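Local coordinates for protein agarase (Pseudoalteromonas fuliginea, PDB 6XJ9) that probably hydrolyses the glycosidic linkages of agarose as a family GH50 glycoside hydrolase, and also carries a domain resembling a carbohydrate-binding module, at residues A[57-62]-A[71-76]; A[188-193]-A[199-204]; A[527-532]-A[540-545]; A[547-552]-A[583-588]. All blocks are in the same frame, centred on the assembly; numbering follows the deposited sequence.

Overall arrangement
The four contacts follow one another along the chain and form two well-separated pairs. Contacts 1 and 2, with centres about 6 Å apart, both lie in the N-terminal domain that resembles a carbohydrate-binding module. Strand 58-63 of contact 1 pairs with strand 199-210 of contact 2, and strand 70-75 with strand 185-193, so the two contacts fill adjoining parts of one sandwich interior. Contacts 3 and 4, with centres about 11 Å apart, share helix 537-550 and meet where Leu-529 packs on Phe-587. The centres of contacts 1 and 3 are about 49 Å apart, and even the nearest atoms of contacts 2 and 4 are about 24 Å apart, so the two pairs belong to separate parts of the chain and do not touch each other.

Contact 1: residues A[57-62]-A[71-76]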
# COMPACT_ATOMS: atom_id res chain seq x y z
N SER A 57 -2.38 -2.09 -33.69
CA SER A 57 -3.11 -3.34 -33.84
C SER A 57 -3.87 -3.68 -32.56
O SER A 57 -4.38 -4.79 -32.41
CB SER A 57 -2.19 -4.47 -34.26
OG SER A 57 -1.44 -4.11 -35.41
N VAL A 58 -3.93 -2.73 -31.62
CA VAL A 58 -4.51 -2.96 -30.31
C VAL A 58 -5.88 -2.27 -30.24
O VAL A 58 -6.07 -1.20 -30.81
CB VAL A 58 -3.55 -2.48 -29.21
CG1 VAL A 58 -4.24 -2.34 -27.86
CG2 VAL A 58 -2.33 -3.39 -29.10
N LEU A 59 -6.84 -2.91 -29.57
CA LEU A 59 -8.11 -2.26 -29.28
C LEU A 59 -7.99 -1.53 -27.95
O LEU A 59 -7.88 -2.16 -26.91
CB LEU A 59 -9.23 -3.30 -29.20
CG LEU A 59 -9.42 -4.15 -30.45
CD1 LEU A 59 -10.40 -5.29 -30.19
CD2 LEU A 59 -9.89 -3.29 -31.61
N ASN A 60 -7.99 -0.19 -28.02
CA ASN A 60 -8.02 0.61 -26.81
C ASN A 60 -9.48 0.96 -26.53
O ASN A 60 -10.18 1.47 -27.40
CB ASN A 60 -7.05 1.79 -26.85
CG ASN A 60 -5.62 1.36 -27.14
OD1 ASN A 60 -4.80 1.22 -26.23
ND2 ASN A 60 -5.31 1.14 -28.41
N VAL A 61 -9.93 0.61 -25.33
CA VAL A 61 -11.33 0.70 -24.97
C VAL A 61 -11.42 1.67 -23.80
O VAL A 61 -10.79 1.43 -22.76
CB VAL A 61 -11.87 -0.69 -24.58
CG1 VAL A 61 -13.35 -0.66 -24.25
CG2 VAL A 61 -11.57 -1.75 -25.64
N GLN A 62 -12.13 2.79 -24.00
CA GLN A 62 -12.44 3.73 -22.93
C GLN A 62 -13.90 3.55 -22.51
O GLN A 62 -14.81 4.05 -23.18
CB GLN A 62 -12.17 5.17 -23.37
CG GLN A 62 -10.69 5.54 -23.32
CD GLN A 62 -10.32 6.61 -24.32
OE1 GLN A 62 -11.17 7.33 -24.83
NE2 GLN A 62 -9.03 6.71 -24.60
N ALA A 71 -21.03 -0.62 -19.12
CA ALA A 71 -20.31 -0.35 -20.35
C ALA A 71 -19.67 -1.64 -20.84
O ALA A 71 -19.34 -2.50 -20.02
CB ALA A 71 -19.27 0.72 -20.13
N SER A 72 -19.51 -1.80 -22.16
CA SER A 72 -19.01 -3.07 -22.66
C SER A 72 -18.43 -2.98 -24.07
O SER A 72 -18.76 -2.08 -24.85
CB SER A 72 -20.09 -4.13 -22.60
OG SER A 72 -21.03 -3.95 -23.64
N ILE A 73 -17.57 -3.95 -24.39
CA ILE A 73 -17.25 -4.30 -25.76
C ILE A 73 -17.70 -5.74 -25.97
O ILE A 73 -17.45 -6.60 -25.12
CB ILE A 73 -15.74 -4.10 -26.05
CG1 ILE A 73 -15.35 -4.60 -27.45
CG2 ILE A 73 -14.89 -4.74 -24.96
CD1 ILE A 73 -14.10 -3.97 -27.99
N VAL A 74 -18.43 -5.97 -27.06
CA VAL A 74 -19.01 -7.27 -27.34
C VAL A 74 -18.42 -7.77 -28.66
O VAL A 74 -18.55 -7.11 -29.68
CB VAL A 74 -20.55 -7.20 -27.41
CG1 VAL A 74 -21.16 -8.56 -27.72
CG2 VAL A 74 -21.16 -6.62 -26.14
N PHE A 75 -17.73 -8.92 -28.59
CA PHE A 75 -17.24 -9.59 -29.78
C PHE A 75 -18.27 -10.63 -30.20
O PHE A 75 -18.61 -11.52 -29.43
CB PHE A 75 -15.88 -10.25 -29.49
CG PHE A 75 -14.83 -9.30 -28.98
CD1 PHE A 75 -14.03 -8.58 -29.86
CD2 PHE A 75 -14.62 -9.13 -27.62
CE1 PHE A 75 -13.05 -7.72 -29.38
CE2 PHE A 75 -13.65 -8.27 -27.15
CZ PHE A 75 -12.85 -7.57 -28.03
N SER A 76 -18.77 -10.49 -31.44
CA SER A 76 -19.76 -11.40 -32.00
C SER A 76 -19.43 -11.68 -33.47
O SER A 76 -19.23 -10.76 -34.25
CB SER A 76 -21.14 -10.82 -31.84
OG SER A 76 -22.12 -11.78 -32.20
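Leu-59 reaches across to the rim of the Phe-75 ring, its CD1 lying in the plane of the ring 3.7 Å from CE1 and 4.0 Å from CZ. The two side chains approach from opposite directions, methyl against ring edge. One face of that ring carries Ile-73 CG1 from its own strand, 3.9 Å above the plane and displaced toward the rim. Ile-73 has CG1 anti to the backbone N (chi1 174°) and stays nearly extended beyond it, which carries CD1 out to Val-61 CG2 at 4.1 Å; Leu-59 CD1 is a looser neighbour of the same methyl at 4.5 Å. No hydrogen bond joins the segments. Their strand axes come within 8.6 Å and run 151° apart, the spacing of facing layers in a beta-sandwich, the fold common among carbohydrate-binding modules. Strand 58-63 instead bonds through its backbone to strands 50-55 and 199-210, and strand 70-75 to strands 45-48 and 185-193. All four touching residues are buried. Val-52 packs against both Leu-59 and Ile-73, while Tyr-45, Val-43 and Ile-206 gather round Phe-75.

Contact 2: residues A[188-193]-A[199-204]; sequences IAISVQ and KELAIK
Ile-190 CG2 meets Leu-201 CD2 at 3.9 Å, and Val-192 CG1 lies 3.7 Å from Lys-199 CG, where the lysine offers the aliphatic root of its chain; in each of these apolar pairs the side chains cross at about a right angle. Leu-201 has CG anti to the backbone N (chi1 -173°), which brings CD2 to Ile-190. Phe-93, Leu-107 and Ile-73 also pack on Ile-190. Among polar interactions, Lys-199 bends at three successive torsions, chi2 to chi4, and its buried chain ends in a salt bridge from NZ to Glu-647, much later in the chain. On the other side of strand 185-193, Gln-193 NE2 donates to Ser-191 OG at 2.9 Å with an N-H...O angle of 156°, the hydroxyl lying close to the amide plane. Backbone hydrogen bonds are absent between the segments: 188-193 pairs with strands 70-75 and 103-111, while Leu-201 and Ile-203 pair with Val-61 and Leu-59. Two strands joined by the short connection 194-198, whose touching parts run 160° apart and meet through side chains, form a beta-arch that links the two layers of a beta-sandwich, as expected of a module resembling a carbohydrate-binding domain.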
# COMPACT_ATOMS: atom_id res chain seq x y z
N ILE A 188 -18.82 -13.05 -26.98
CA ILE A 188 -17.94 -12.84 -25.84
C ILE A 188 -18.08 -11.37 -25.45
O ILE A 188 -17.83 -10.50 -26.28
CB ILE A 188 -16.47 -13.16 -26.21
CG1 ILE A 188 -16.23 -14.65 -26.42
CG2 ILE A 188 -15.50 -12.57 -25.18
CD1 ILE A 188 -14.90 -14.98 -27.07
N ALA A 189 -18.48 -11.10 -24.20
CA ALA A 189 -18.65 -9.73 -23.73
C ALA A 189 -17.64 -9.42 -22.61
O ALA A 189 -17.51 -10.17 -21.66
CB ALA A 189 -20.07 -9.52 -23.25
N ILE A 190 -16.96 -8.27 -22.73
CA ILE A 190 -16.14 -7.74 -21.66
C ILE A 190 -16.83 -6.47 -21.16
O ILE A 190 -16.95 -5.52 -21.93
CB ILE A 190 -14.70 -7.44 -22.14
CG1 ILE A 190 -13.98 -8.69 -22.67
CG2 ILE A 190 -13.89 -6.71 -21.07
CD1 ILE A 190 -13.73 -9.77 -21.63
N SER A 191 -17.26 -6.46 -19.88
CA SER A 191 -18.00 -5.32 -19.35
C SER A 191 -17.36 -4.75 -18.08
O SER A 191 -16.60 -5.42 -17.38
CB SER A 191 -19.47 -5.63 -19.13
OG SER A 191 -19.65 -6.64 -18.15
N VAL A 192 -17.69 -3.47 -17.81
CA VAL A 192 -17.39 -2.78 -16.57
C VAL A 192 -18.72 -2.39 -15.93
O VAL A 192 -19.62 -1.93 -16.63
CB VAL A 192 -16.47 -1.57 -16.85
CG1 VAL A 192 -16.33 -0.64 -15.66
CG2 VAL A 192 -15.10 -2.03 -17.35
N GLN A 193 -18.85 -2.61 -14.61
CA GLN A 193 -20.15 -2.59 -13.95
C GLN A 193 -20.07 -1.80 -12.64
O GLN A 193 -19.19 -2.04 -11.81
CB GLN A 193 -20.66 -4.01 -13.72
CG GLN A 193 -20.95 -4.76 -15.02
CD GLN A 193 -21.47 -6.16 -14.82
OE1 GLN A 193 -21.98 -6.51 -13.75
NE2 GLN A 193 -21.33 -6.98 -15.85
N LYS A 199 -13.10 3.64 -16.65
CA LYS A 199 -12.05 2.63 -16.70
C LYS A 199 -11.59 2.48 -18.15
O LYS A 199 -12.31 2.89 -19.07
CB LYS A 199 -12.56 1.30 -16.15
CG LYS A 199 -13.30 1.39 -14.82
CD LYS A 199 -12.48 2.05 -13.73
CE LYS A 199 -11.84 1.06 -12.79
NZ LYS A 199 -12.79 0.49 -11.80
N GLU A 200 -10.39 1.93 -18.33
CA GLU A 200 -9.81 1.74 -19.65
C GLU A 200 -9.22 0.34 -19.76
O GLU A 200 -8.86 -0.28 -18.76
CB GLU A 200 -8.66 2.71 -19.88
CG GLU A 200 -9.10 4.14 -20.17
CD GLU A 200 -7.92 5.01 -20.60
OE1 GLU A 200 -7.81 6.14 -20.10
OE2 GLU A 200 -7.12 4.55 -21.44
N LEU A 201 -9.08 -0.13 -21.00
CA LEU A 201 -8.53 -1.45 -21.23
C LEU A 201 -7.91 -1.49 -22.62
O LEU A 201 -8.46 -0.93 -23.57
CB LEU A 201 -9.66 -2.48 -21.09
CG LEU A 201 -9.26 -3.95 -21.12
CD1 LEU A 201 -8.57 -4.36 -19.83
CD2 LEU A 201 -10.47 -4.81 -21.38
N ALA A 202 -6.74 -2.14 -22.70
CA ALA A 202 -6.07 -2.37 -23.97
C ALA A 202 -6.07 -3.87 -24.27
O ALA A 202 -5.61 -4.67 -23.46
CB ALA A 202 -4.67 -1.79 -23.92
N ILE A 203 -6.58 -4.23 -25.45
CA ILE A 203 -6.70 -5.62 -25.85
C ILE A 203 -5.75 -5.89 -27.02
O ILE A 203 -5.95 -5.38 -28.12
CB ILE A 203 -8.16 -5.94 -26.19
CG1 ILE A 203 -9.10 -5.56 -25.04
CG2 ILE A 203 -8.32 -7.40 -26.62
CD1 ILE A 203 -10.56 -5.51 -25.41
N LYS A 204 -4.71 -6.69 -26.76
CA LYS A 204 -3.66 -7.00 -27.72
C LYS A 204 -4.04 -8.23 -28.55
O LYS A 204 -3.80 -8.25 -29.75
CB LYS A 204 -2.31 -7.22 -27.03
CG LYS A 204 -1.16 -7.61 -27.94
CD LYS A 204 0.19 -7.61 -27.26
CE LYS A 204 0.73 -6.21 -27.03
NZ LYS A 204 2.13 -6.24 -26.56

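Contact 3: residues A[527-532]-A[540-545]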
# COMPACT_ATOMS: atom_id res chain seq x y z
N ASN A 527 -47.37 -16.14 -8.34
CA ASN A 527 -47.49 -17.48 -7.78
C ASN A 527 -48.62 -17.57 -6.76
O ASN A 527 -49.33 -18.57 -6.68
CB ASN A 527 -46.18 -17.94 -7.13
CG ASN A 527 -46.26 -19.37 -6.64
OD1 ASN A 527 -46.61 -19.62 -5.48
ND2 ASN A 527 -45.96 -20.31 -7.52
N THR A 528 -48.77 -16.53 -5.93
CA THR A 528 -49.78 -16.57 -4.88
C THR A 528 -51.18 -16.47 -5.47
O THR A 528 -52.10 -17.11 -4.96
CB THR A 528 -49.48 -15.52 -3.80
OG1 THR A 528 -48.20 -15.78 -3.22
CG2 THR A 528 -50.52 -15.51 -2.70
N LEU A 529 -51.35 -15.67 -6.54
CA LEU A 529 -52.65 -15.49 -7.18
C LEU A 529 -53.20 -16.84 -7.64
O LEU A 529 -54.42 -17.02 -7.73
CB LEU A 529 -52.52 -14.54 -8.38
CG LEU A 529 -52.53 -13.05 -8.07
CD1 LEU A 529 -52.03 -12.24 -9.26
CD2 LEU A 529 -53.91 -12.57 -7.66
N GLY A 530 -52.29 -17.78 -7.92
CA GLY A 530 -52.63 -19.08 -8.49
C GLY A 530 -53.09 -20.08 -7.44
O GLY A 530 -53.42 -21.22 -7.77
N ARG A 531 -53.12 -19.64 -6.18
CA ARG A 531 -53.42 -20.49 -5.03
C ARG A 531 -54.78 -20.12 -4.44
O ARG A 531 -55.38 -19.11 -4.81
CB ARG A 531 -52.27 -20.45 -4.02
CG ARG A 531 -50.91 -20.80 -4.61
CD ARG A 531 -49.72 -20.56 -3.69
NE ARG A 531 -49.78 -21.44 -2.53
CZ ARG A 531 -49.07 -21.31 -1.42
NH1 ARG A 531 -48.23 -20.30 -1.27
NH2 ARG A 531 -49.23 -22.19 -0.44
N ASP A 532 -55.24 -20.95 -3.49
CA ASP A 532 -56.59 -20.86 -2.96
C ASP A 532 -56.63 -19.95 -1.74
O ASP A 532 -55.89 -20.15 -0.78
CB ASP A 532 -57.16 -22.25 -2.65
CG ASP A 532 -58.64 -22.28 -2.30
OD1 ASP A 532 -59.28 -21.21 -2.28
OD2 ASP A 532 -59.15 -23.39 -2.04
N ALA A 540 -55.95 -14.70 0.29
CA ALA A 540 -57.19 -14.16 0.83
C ALA A 540 -57.12 -12.63 0.89
O ALA A 540 -58.12 -11.97 0.61
CB ALA A 540 -57.49 -14.77 2.18
N GLU A 541 -55.94 -12.08 1.21
CA GLU A 541 -55.78 -10.63 1.23
C GLU A 541 -55.82 -10.05 -0.19
O GLU A 541 -56.43 -9.01 -0.40
CB GLU A 541 -54.54 -10.16 1.99
CG GLU A 541 -54.38 -8.64 2.03
CD GLU A 541 -55.38 -7.89 2.91
OE1 GLU A 541 -56.28 -8.53 3.49
OE2 GLU A 541 -55.27 -6.65 2.99
N PHE A 542 -55.14 -10.72 -1.13
CA PHE A 542 -55.12 -10.28 -2.52
C PHE A 542 -56.54 -10.25 -3.09
O PHE A 542 -56.90 -9.34 -3.84
CB PHE A 542 -54.20 -11.17 -3.36
CG PHE A 542 -52.71 -11.03 -3.12
CD1 PHE A 542 -52.19 -10.09 -2.24
CD2 PHE A 542 -51.81 -11.81 -3.83
CE1 PHE A 542 -50.82 -9.96 -2.05
CE2 PHE A 542 -50.44 -11.69 -3.64
CZ PHE A 542 -49.95 -10.75 -2.75
N SER A 543 -57.35 -11.26 -2.75
CA SER A 543 -58.74 -11.32 -3.18
C SER A 543 -59.51 -10.11 -2.66
O SER A 543 -60.28 -9.51 -3.40
CB SER A 543 -59.37 -12.61 -2.74
OG SER A 543 -58.85 -13.70 -3.49
N ARG A 544 -59.28 -9.75 -1.38
CA ARG A 544 -59.95 -8.64 -0.71
C ARG A 544 -59.70 -7.34 -1.48
O ARG A 544 -60.65 -6.62 -1.77
CB ARG A 544 -59.50 -8.57 0.75
CG ARG A 544 -60.37 -7.71 1.65
CD ARG A 544 -59.84 -7.49 3.05
NE ARG A 544 -58.60 -6.71 3.14
CZ ARG A 544 -58.48 -5.40 2.93
NH1 ARG A 544 -57.30 -4.82 3.06
NH2 ARG A 544 -59.53 -4.68 2.56
N LEU A 545 -58.44 -7.10 -1.86
CA LEU A 545 -57.99 -5.84 -2.44
C LEU A 545 -58.51 -5.66 -3.86
O LEU A 545 -58.82 -4.54 -4.28
CB LEU A 545 -56.46 -5.76 -2.43
CG LEU A 545 -55.83 -5.58 -1.04
CD1 LEU A 545 -54.32 -5.80 -1.08
CD2 LEU A 545 -56.17 -4.21 -0.49
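Phe-542 drives its ring into the last turn of helix 523-529, where Thr-528 and Leu-529 receive it. Thr-528 CG2 is 3.9 Å from Phe-542 CE2, and Thr-528 CB is almost as near the same ring carbon at 4.0 Å; the two side chains cross at about a right angle. The threonine's rotation serves two ends: with chi1 -60°, CG2 is anti to the backbone N and available to the ring, while OG1 is turned back to the carbonyl oxygen of Ile-524, which satisfies the buried hydroxyl. Leu-529 adds a looser touch, its CD2 lying 4.4 Å from Phe-542 CD2. Leu-590 of helix 584-609 packs on both Leu-529 and Phe-542, closing this compact buried side. Away from it, the segments diverge and turn polar. Gly-530 and Arg-531 leave the helix, and Lys-539 NZ hydrogen-bonds the carbonyl oxygens of Leu-529 and Arg-531, tying this exit to the start of the next helix. On the outward side of helix 537-550, exposed Arg-544 forms a side-on salt bridge with Glu-541, one turn back: NE donates to Glu-541 OE1 at 3.0 Å with an angle of 164°, and Arg-544 NH1 reaches Glu-541 OE2 at 2.7 Å. The arrangement is two consecutive helices joined by a short connection and packed against helix 584-609; its place after strand 501-506 is consistent with a helical elaboration of the (beta/alpha)8 barrel expected of a GH50 enzyme.

Contact 4: residues A[547-552]-A[583-588]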
# COMPACT_ATOMS: atom_id res chain seq x y z
N LYS A 547 -61.27 -7.14 -5.14
CA LYS A 547 -62.71 -7.00 -5.03
C LYS A 547 -63.04 -5.57 -4.57
O LYS A 547 -64.04 -4.99 -5.00
CB LYS A 547 -63.30 -7.99 -4.02
CG LYS A 547 -63.34 -9.45 -4.46
CD LYS A 547 -63.81 -10.38 -3.36
CE LYS A 547 -63.70 -11.83 -3.74
NZ LYS A 547 -63.73 -12.71 -2.55
N GLU A 548 -62.20 -5.03 -3.69
CA GLU A 548 -62.37 -3.66 -3.23
C GLU A 548 -62.20 -2.70 -4.42
O GLU A 548 -62.90 -1.70 -4.49
CB GLU A 548 -61.39 -3.34 -2.11
CG GLU A 548 -61.49 -1.91 -1.60
CD GLU A 548 -60.28 -1.43 -0.81
OE1 GLU A 548 -59.16 -1.91 -1.08
OE2 GLU A 548 -60.46 -0.56 0.06
N LYS A 549 -61.29 -3.04 -5.34
CA LYS A 549 -60.96 -2.17 -6.47
C LYS A 549 -61.97 -2.34 -7.61
O LYS A 549 -62.29 -1.36 -8.28
CB LYS A 549 -59.52 -2.38 -6.95
CG LYS A 549 -59.19 -1.81 -8.33
CD LYS A 549 -57.71 -1.51 -8.57
CE LYS A 549 -57.41 -1.12 -10.00
NZ LYS A 549 -55.97 -0.82 -10.22
N TYR A 550 -62.43 -3.57 -7.84
CA TYR A 550 -63.13 -3.88 -9.09
C TYR A 550 -64.62 -4.15 -8.88
O TYR A 550 -65.37 -4.17 -9.86
CB TYR A 550 -62.46 -5.03 -9.84
CG TYR A 550 -61.17 -4.63 -10.49
CD1 TYR A 550 -61.16 -3.79 -11.60
CD2 TYR A 550 -59.95 -5.05 -9.98
CE1 TYR A 550 -59.97 -3.40 -12.19
CE2 TYR A 550 -58.76 -4.67 -10.57
CZ TYR A 550 -58.77 -3.85 -11.68
OH TYR A 550 -57.60 -3.47 -12.26
N THR A 551 -65.03 -4.38 -7.63
CA THR A 551 -66.42 -4.66 -7.31
C THR A 551 -66.83 -5.98 -7.95
O THR A 551 -66.98 -6.98 -7.25
CB THR A 551 -67.34 -3.49 -7.69
OG1 THR A 551 -66.73 -2.26 -7.29
CG2 THR A 551 -68.73 -3.60 -7.08
N ASP A 552 -67.00 -5.97 -9.28
CA ASP A 552 -67.39 -7.13 -10.06
C ASP A 552 -66.15 -7.70 -10.76
O ASP A 552 -65.26 -6.94 -11.15
CB ASP A 552 -68.42 -6.76 -11.13
CG ASP A 552 -69.57 -5.89 -10.63
OD1 ASP A 552 -70.18 -6.26 -9.61
OD2 ASP A 552 -69.83 -4.84 -11.26
N GLN A 583 -52.51 -5.18 -15.91
CA GLN A 583 -52.62 -5.73 -14.56
C GLN A 583 -51.45 -5.30 -13.67
O GLN A 583 -51.54 -5.48 -12.46
CB GLN A 583 -52.61 -7.25 -14.60
CG GLN A 583 -51.25 -7.84 -14.95
CD GLN A 583 -51.36 -9.27 -15.40
OE1 GLN A 583 -52.21 -10.03 -14.93
NE2 GLN A 583 -50.49 -9.66 -16.31
N LEU A 584 -50.37 -4.76 -14.25
CA LEU A 584 -49.14 -4.53 -13.49
C LEU A 584 -49.38 -3.49 -12.40
O LEU A 584 -48.66 -3.46 -11.39
CB LEU A 584 -47.99 -4.16 -14.43
CG LEU A 584 -47.45 -5.28 -15.33
CD1 LEU A 584 -46.21 -4.83 -16.08
CD2 LEU A 584 -47.14 -6.56 -14.54
N VAL A 585 -50.42 -2.67 -12.56
CA VAL A 585 -50.74 -1.67 -11.54
C VAL A 585 -51.27 -2.40 -10.31
O VAL A 585 -50.92 -2.06 -9.17
CB VAL A 585 -51.68 -0.56 -12.06
CG1 VAL A 585 -52.33 0.23 -10.94
CG2 VAL A 585 -50.97 0.39 -13.02
N ASP A 586 -52.05 -3.46 -10.55
CA ASP A 586 -52.58 -4.32 -9.50
C ASP A 586 -51.47 -5.17 -8.88
O ASP A 586 -51.48 -5.39 -7.67
CB ASP A 586 -53.75 -5.16 -10.03
CG ASP A 586 -54.86 -4.28 -10.61
OD1 ASP A 586 -55.12 -3.24 -10.01
OD2 ASP A 586 -55.40 -4.63 -11.68
N PHE A 587 -50.53 -5.65 -9.71
CA PHE A 587 -49.40 -6.44 -9.23
C PHE A 587 -48.60 -5.62 -8.22
O PHE A 587 -48.14 -6.13 -7.21
CB PHE A 587 -48.54 -6.94 -10.40
CG PHE A 587 -49.10 -8.13 -11.16
CD1 PHE A 587 -50.45 -8.46 -11.10
CD2 PHE A 587 -48.26 -8.93 -11.93
CE1 PHE A 587 -50.95 -9.56 -11.79
CE2 PHE A 587 -48.77 -10.01 -12.64
CZ PHE A 587 -50.11 -10.33 -12.56
N SER A 588 -48.49 -4.32 -8.51
CA SER A 588 -47.78 -3.36 -7.67
C SER A 588 -48.51 -3.16 -6.34
O SER A 588 -47.86 -3.06 -5.30
CB SER A 588 -47.61 -2.08 -8.41
OG SER A 588 -46.47 -1.39 -7.94
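Lys-549 stretches from helix 537-550 to the carboxylate of Asp-586, with CB directed at helix 584-609 and CG anti to the backbone N (chi1 164°). Its CG passes over one face of the neighbouring Tyr-550 ring, 3.6 Å above the plane and offset toward the rim. Beyond it the chain is extended: CD comes to 3.4 Å from Asp-586 OD1, CE to 3.1 Å from that oxygen, and NZ ends in a salt bridge, 2.6 Å from Asp-586 OD1 and on its syn lone pair. NZ also lies 3.9 Å from Val-585 CG1, at the exposed margin of the contact. The site joins two helices of what is probably a helical elaboration of the barrel expected of a GH50 enzyme: Thr-551, with positive phi, follows the end of helix 537-550, whereas Asp-586 sits in the first turn of helix 584-609, where the helix end would probably favour its negative charge. Tyr-550 OH donates to Asp-586 OD2 at 2.6 Å from the syn side, 16° out of the carboxylate plane, and the ring stands nearly perpendicular to that plane. Trp-560 NE1 of helix 553-560 also hydrogen-bonds OD2, so three donors fix the carboxylate, while Leu-556 and Val-559 pack against the tyrosine.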